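Side-chain contact in novel immune-type receptor 11 (Ictalurus punctatus, PDB 2QTE), which probably mediates allogeneic recognition as an immune-type receptor of bony fish, its extracellular part folding as an immunoglobulin variable-like beta-sandwich: residues Trp34-Phe39 and Gln44-Tyr49. The protein carries 1 engineered substitution. Sequence-based numbering, arbitrary orientation.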
ATOM      1  N   TRP A  34      -1.636   9.339   3.885  1.00 15.19           N
ATOM      2  CA  TRP A  34      -1.269   9.114   2.522  1.00 14.18           C
ATOM      3  C   TRP A  34      -0.034   8.246   2.577  1.00 14.88           C
ATOM      4  O   TRP A  34       0.821   8.432   3.443  1.00 14.87           O
ATOM      5  CB  TRP A  34      -0.880  10.445   1.845  1.00 15.84           C
ATOM      6  CG  TRP A  34      -2.003  11.233   1.241  1.00 18.57           C
ATOM      7  CD1 TRP A  34      -2.655  12.283   1.792  1.00 12.50           C
ATOM      8  CD2 TRP A  34      -2.578  11.038  -0.068  1.00 14.04           C
ATOM      9  NE1 TRP A  34      -3.628  12.753   0.917  1.00 15.43           N
ATOM     10  CE2 TRP A  34      -3.596  11.996  -0.224  1.00 16.34           C
ATOM     11  CE3 TRP A  34      -2.336  10.140  -1.105  1.00 12.88           C
ATOM     12  CZ2 TRP A  34      -4.336  12.105  -1.384  1.00 17.31           C
ATOM     13  CZ3 TRP A  34      -3.090  10.225  -2.257  1.00  9.57           C
ATOM     14  CH2 TRP A  34      -4.097  11.185  -2.378  1.00 16.98           C
ATOM     15  N   TYR A  35       0.047   7.258   1.695  1.00 10.95           N
ATOM     16  CA  TYR A  35       1.236   6.415   1.648  1.00 12.77           C
ATOM     17  C   TYR A  35       1.854   6.723   0.325  1.00 12.33           C
ATOM     18  O   TYR A  35       1.146   7.035  -0.590  1.00 13.75           O
ATOM     19  CB  TYR A  35       0.851   4.933   1.713  1.00 11.64           C
ATOM     20  CG  TYR A  35       0.423   4.577   3.088  1.00 15.73           C
ATOM     21  CD1 TYR A  35      -0.780   5.079   3.615  1.00 15.19           C
ATOM     22  CD2 TYR A  35       1.222   3.802   3.895  1.00 16.95           C
ATOM     23  CE1 TYR A  35      -1.158   4.785   4.904  1.00 15.67           C
ATOM     24  CE2 TYR A  35       0.860   3.520   5.196  1.00 17.45           C
ATOM     25  CZ  TYR A  35      -0.334   4.020   5.674  1.00 19.19           C
ATOM     26  OH  TYR A  35      -0.682   3.733   6.943  1.00 17.89           O
ATOM     27  N   ARG A  36       3.168   6.560   0.217  1.00 14.23           N
ATOM     28  CA  ARG A  36       3.859   6.879  -1.007  1.00 13.96           C
ATOM     29  C   ARG A  36       4.701   5.667  -1.414  1.00 15.05           C
ATOM     30  O   ARG A  36       5.386   5.077  -0.550  1.00 16.87           O
ATOM     31  CB  ARG A  36       4.763   8.082  -0.738  1.00 14.94           C
ATOM     32  CG  ARG A  36       5.651   8.512  -1.877  1.00 17.98           C
ATOM     33  CD  ARG A  36       6.575   9.682  -1.392  1.00 17.50           C
ATOM     34  NE  ARG A  36       7.482  10.090  -2.476  1.00 21.97           N
ATOM     35  CZ  ARG A  36       8.227  11.197  -2.451  1.00 19.92           C
ATOM     36  NH1 ARG A  36       8.198  11.979  -1.393  1.00 15.32           N
ATOM     37  NH2 ARG A  36       9.034  11.502  -3.485  1.00 19.69           N
ATOM     38  N   GLN A  37       4.667   5.301  -2.711  1.00 11.99           N
ATOM     39  CA  GLN A  37       5.503   4.218  -3.192  1.00 13.10           C
ATOM     40  C   GLN A  37       6.313   4.751  -4.347  1.00 18.00           C
ATOM     41  O   GLN A  37       5.740   5.073  -5.383  1.00 15.71           O
ATOM     42  CB  GLN A  37       4.650   3.057  -3.735  1.00  9.86           C
ATOM     43  CG  GLN A  37       5.495   1.812  -4.074  1.00 14.19           C
ATOM     44  CD  GLN A  37       4.829   0.892  -5.047  1.00 13.10           C
ATOM     45  OE1 GLN A  37       3.714   1.159  -5.482  1.00 13.48           O
ATOM     46  NE2 GLN A  37       5.520  -0.197  -5.417  1.00 11.45           N
ATOM     47  N   SER A  38       7.642   4.779  -4.219  1.00 17.63           N
ATOM     48  CA  SER A  38       8.441   5.044  -5.400  1.00 17.64           C
ATOM     49  C   SER A  38       8.493   3.776  -6.241  1.00 19.12           C
ATOM     50  O   SER A  38       8.366   2.660  -5.710  1.00 17.31           O
ATOM     51  CB  SER A  38       9.866   5.461  -5.006  1.00 13.05           C
ATOM     52  OG  SER A  38       9.816   6.671  -4.254  1.00 22.93           O
ATOM     53  N   PHE A  39       8.737   3.923  -7.546  1.00 17.71           N
ATOM     54  CA  PHE A  39       8.828   2.739  -8.388  1.00 17.98           C
ATOM     55  C   PHE A  39       9.835   1.667  -7.887  1.00 19.59           C
ATOM     56  O   PHE A  39      10.972   1.991  -7.532  1.00 15.54           O
ATOM     57  CB  PHE A  39       9.137   3.133  -9.833  1.00 19.06           C
ATOM     58  CG  PHE A  39       8.862   2.043 -10.813  1.00 20.47           C
ATOM     59  CD1 PHE A  39       9.877   1.171 -11.195  1.00 17.53           C
ATOM     60  CD2 PHE A  39       7.586   1.876 -11.355  1.00 19.07           C
ATOM     61  CE1 PHE A  39       9.629   0.145 -12.093  1.00 15.34           C
ATOM     62  CE2 PHE A  39       7.326   0.857 -12.270  1.00 15.98           C
ATOM     63  CZ  PHE A  39       8.375  -0.016 -12.640  1.00 16.25           C
ATOM     64  N   GLN A  44       5.340   3.358   1.775  1.00 15.63           N
ATOM     65  CA  GLN A  44       5.587   3.826   3.131  1.00 17.26           C
ATOM     66  C   GLN A  44       4.629   4.941   3.519  1.00 15.42           C
ATOM     67  O   GLN A  44       4.392   5.804   2.738  1.00 16.27           O
ATOM     68  CB  GLN A  44       6.959   4.465   3.156  1.00 23.80           C
ATOM     69  CG  GLN A  44       8.012   3.701   3.860  1.00 34.23           C
ATOM     70  CD  GLN A  44       9.288   4.424   3.665  1.00 41.33           C
ATOM     71  OE1 GLN A  44       9.848   4.387   2.571  1.00 40.26           O
ATOM     72  NE2 GLN A  44       9.708   5.197   4.676  1.00 40.36           N
ATOM     73  N   TYR A  45       4.181   4.956   4.763  1.00 14.84           N
ATOM     74  CA  TYR A  45       3.502   6.099   5.356  1.00 15.46           C
ATOM     75  C   TYR A  45       4.276   7.395   5.108  1.00 13.41           C
ATOM     76  O   TYR A  45       5.472   7.492   5.402  1.00 12.29           O
ATOM     77  CB  TYR A  45       3.328   5.859   6.876  1.00 21.50           C
ATOM     78  CG  TYR A  45       3.298   7.108   7.745  1.00 20.87           C
ATOM     79  CD1 TYR A  45       2.216   7.974   7.722  1.00 30.60           C
ATOM     80  CD2 TYR A  45       4.339   7.397   8.619  1.00 27.28           C
ATOM     81  CE1 TYR A  45       2.211   9.114   8.532  1.00 30.91           C
ATOM     82  CE2 TYR A  45       4.330   8.511   9.416  1.00 28.20           C
ATOM     83  CZ  TYR A  45       3.266   9.367   9.363  1.00 35.28           C
ATOM     84  OH  TYR A  45       3.271  10.496  10.174  1.00 42.80           O
ATOM     85  N   PHE A  46       3.560   8.377   4.561  1.00 15.65           N
ATOM     86  CA  PHE A  46       4.137   9.621   4.078  1.00 15.08           C
ATOM     87  C   PHE A  46       3.719  10.781   4.923  1.00 14.48           C
ATOM     88  O   PHE A  46       4.553  11.579   5.360  1.00 15.21           O
ATOM     89  CB  PHE A  46       3.734   9.840   2.599  1.00 14.76           C
ATOM     90  CG  PHE A  46       4.358  11.031   1.970  1.00 13.95           C
ATOM     91  CD1 PHE A  46       5.716  11.244   2.078  1.00 19.86           C
ATOM     92  CD2 PHE A  46       3.593  11.941   1.245  1.00 21.21           C
ATOM     93  CE1 PHE A  46       6.308  12.375   1.493  1.00 19.17           C
ATOM     94  CE2 PHE A  46       4.172  13.065   0.656  1.00 16.60           C
ATOM     95  CZ  PHE A  46       5.526  13.260   0.762  1.00 18.32           C
ATOM     96  N   VAL A  47       2.406  10.910   5.126  1.00 16.72           N
ATOM     97  CA  VAL A  47       1.833  12.027   5.885  1.00 15.37           C
ATOM     98  C   VAL A  47       0.484  11.591   6.433  1.00 16.01           C
ATOM     99  O   VAL A  47      -0.263  10.975   5.729  1.00 15.21           O
ATOM    100  CB  VAL A  47       1.722  13.351   5.034  1.00 13.67           C
ATOM    101  CG1 VAL A  47       0.957  13.148   3.744  1.00 13.41           C
ATOM    102  CG2 VAL A  47       1.095  14.464   5.817  1.00 16.30           C
ATOM    103  N   ARG A  48       0.206  11.873   7.704  1.00 17.49           N
ATOM    104  CA  ARG A  48      -1.033  11.449   8.330  1.00 20.64           C
ATOM    105  C   ARG A  48      -1.905  12.623   8.748  1.00 20.93           C
ATOM    106  O   ARG A  48      -1.433  13.739   8.941  1.00 18.97           O
ATOM    107  CB  ARG A  48      -0.802  10.498   9.522  1.00 23.64           C
ATOM    108  CG  ARG A  48      -0.025  11.087  10.658  1.00 33.46           C
ATOM    109  CD  ARG A  48       0.476   9.968  11.599  1.00 37.50           C
ATOM    110  NE  ARG A  48       1.453  10.462  12.574  1.00 37.13           N
ATOM    111  CZ  ARG A  48       1.162  10.878  13.799  1.00 39.01           C
ATOM    112  NH1 ARG A  48       2.137  11.309  14.594  1.00 38.40           N
ATOM    113  NH2 ARG A  48      -0.094  10.861  14.232  1.00 39.91           N
ATOM    114  N   TYR A  49      -3.193  12.356   8.866  1.00 19.73           N
ATOM    115  CA  TYR A  49      -4.082  13.311   9.508  1.00 21.07           C
ATOM    116  C   TYR A  49      -3.632  13.502  10.955  1.00 23.31           C
ATOM    117  O   TYR A  49      -3.125  12.578  11.600  1.00 20.79           O
ATOM    118  CB  TYR A  49      -5.522  12.818   9.436  1.00 26.53           C
ATOM    119  CG  TYR A  49      -6.462  13.727  10.144  1.00 30.23           C
ATOM    120  CD1 TYR A  49      -6.589  13.671  11.537  1.00 37.90           C
ATOM    121  CD2 TYR A  49      -7.203  14.678   9.433  1.00 37.04           C
ATOM    122  CE1 TYR A  49      -7.441  14.530  12.215  1.00 39.20           C
ATOM    123  CE2 TYR A  49      -8.080  15.536  10.087  1.00 39.58           C
ATOM    124  CZ  TYR A  49      -8.192  15.450  11.491  1.00 41.52           C
ATOM    125  OH  TYR A  49      -9.042  16.300  12.156  1.00 40.14           O
TER
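Arg36 and Phe46 cross one face of the C-C' hairpin of an immunoglobulin V-set domain, where antiparallel strands 32-37 and 44-49 pair around a classic beta bulge. At the bulge Phe46 and Val47 both face Trp34: Trp34 O accepts a bond from Phe46 N at 3.0 Å and, weakly, one from Val47 N, while Trp34 N gives a nearly straight bond to Val47 O (169° at the hydrogen). The bulge turns the Phe46 CB toward strand 32-37, and its ring lies beside the Arg36 side chain, on the face that carries Trp34 and Val47. With CG anti to the backbone N (chi1 176°) and the chain extended to NE, Arg36 runs across the phenyl ring, CD lying 4.0 Å from the ring centroid in a CH-pi contact. Its guanidinium then stands almost perpendicular to the ring (88°), its edge meeting Phe46 CE1 through NH1 at 3.5 Å. Phe58, Phe62 and Phe67 set further rings edge-to-face with Phe46. Trp34 and Val47 lie side by side, pointing into the sandwich; the indole NE1 bonds to Phe76 O. On the other face, Tyr35 lays its ring obliquely along the backbone of Tyr45, CD2 reaching Tyr45 N at 3.3 Å, and its hydroxyl hydrogen-bonds to Ile101 N of the second subunit. With an alanine in place of this tyrosine, that amide would probably lose its hydroxyl partner, and the Tyr45 backbone the ring packed on it. Next to CD2, the Tyr35 CE2 atom packs against Tyr45 CB at 3.8 Å.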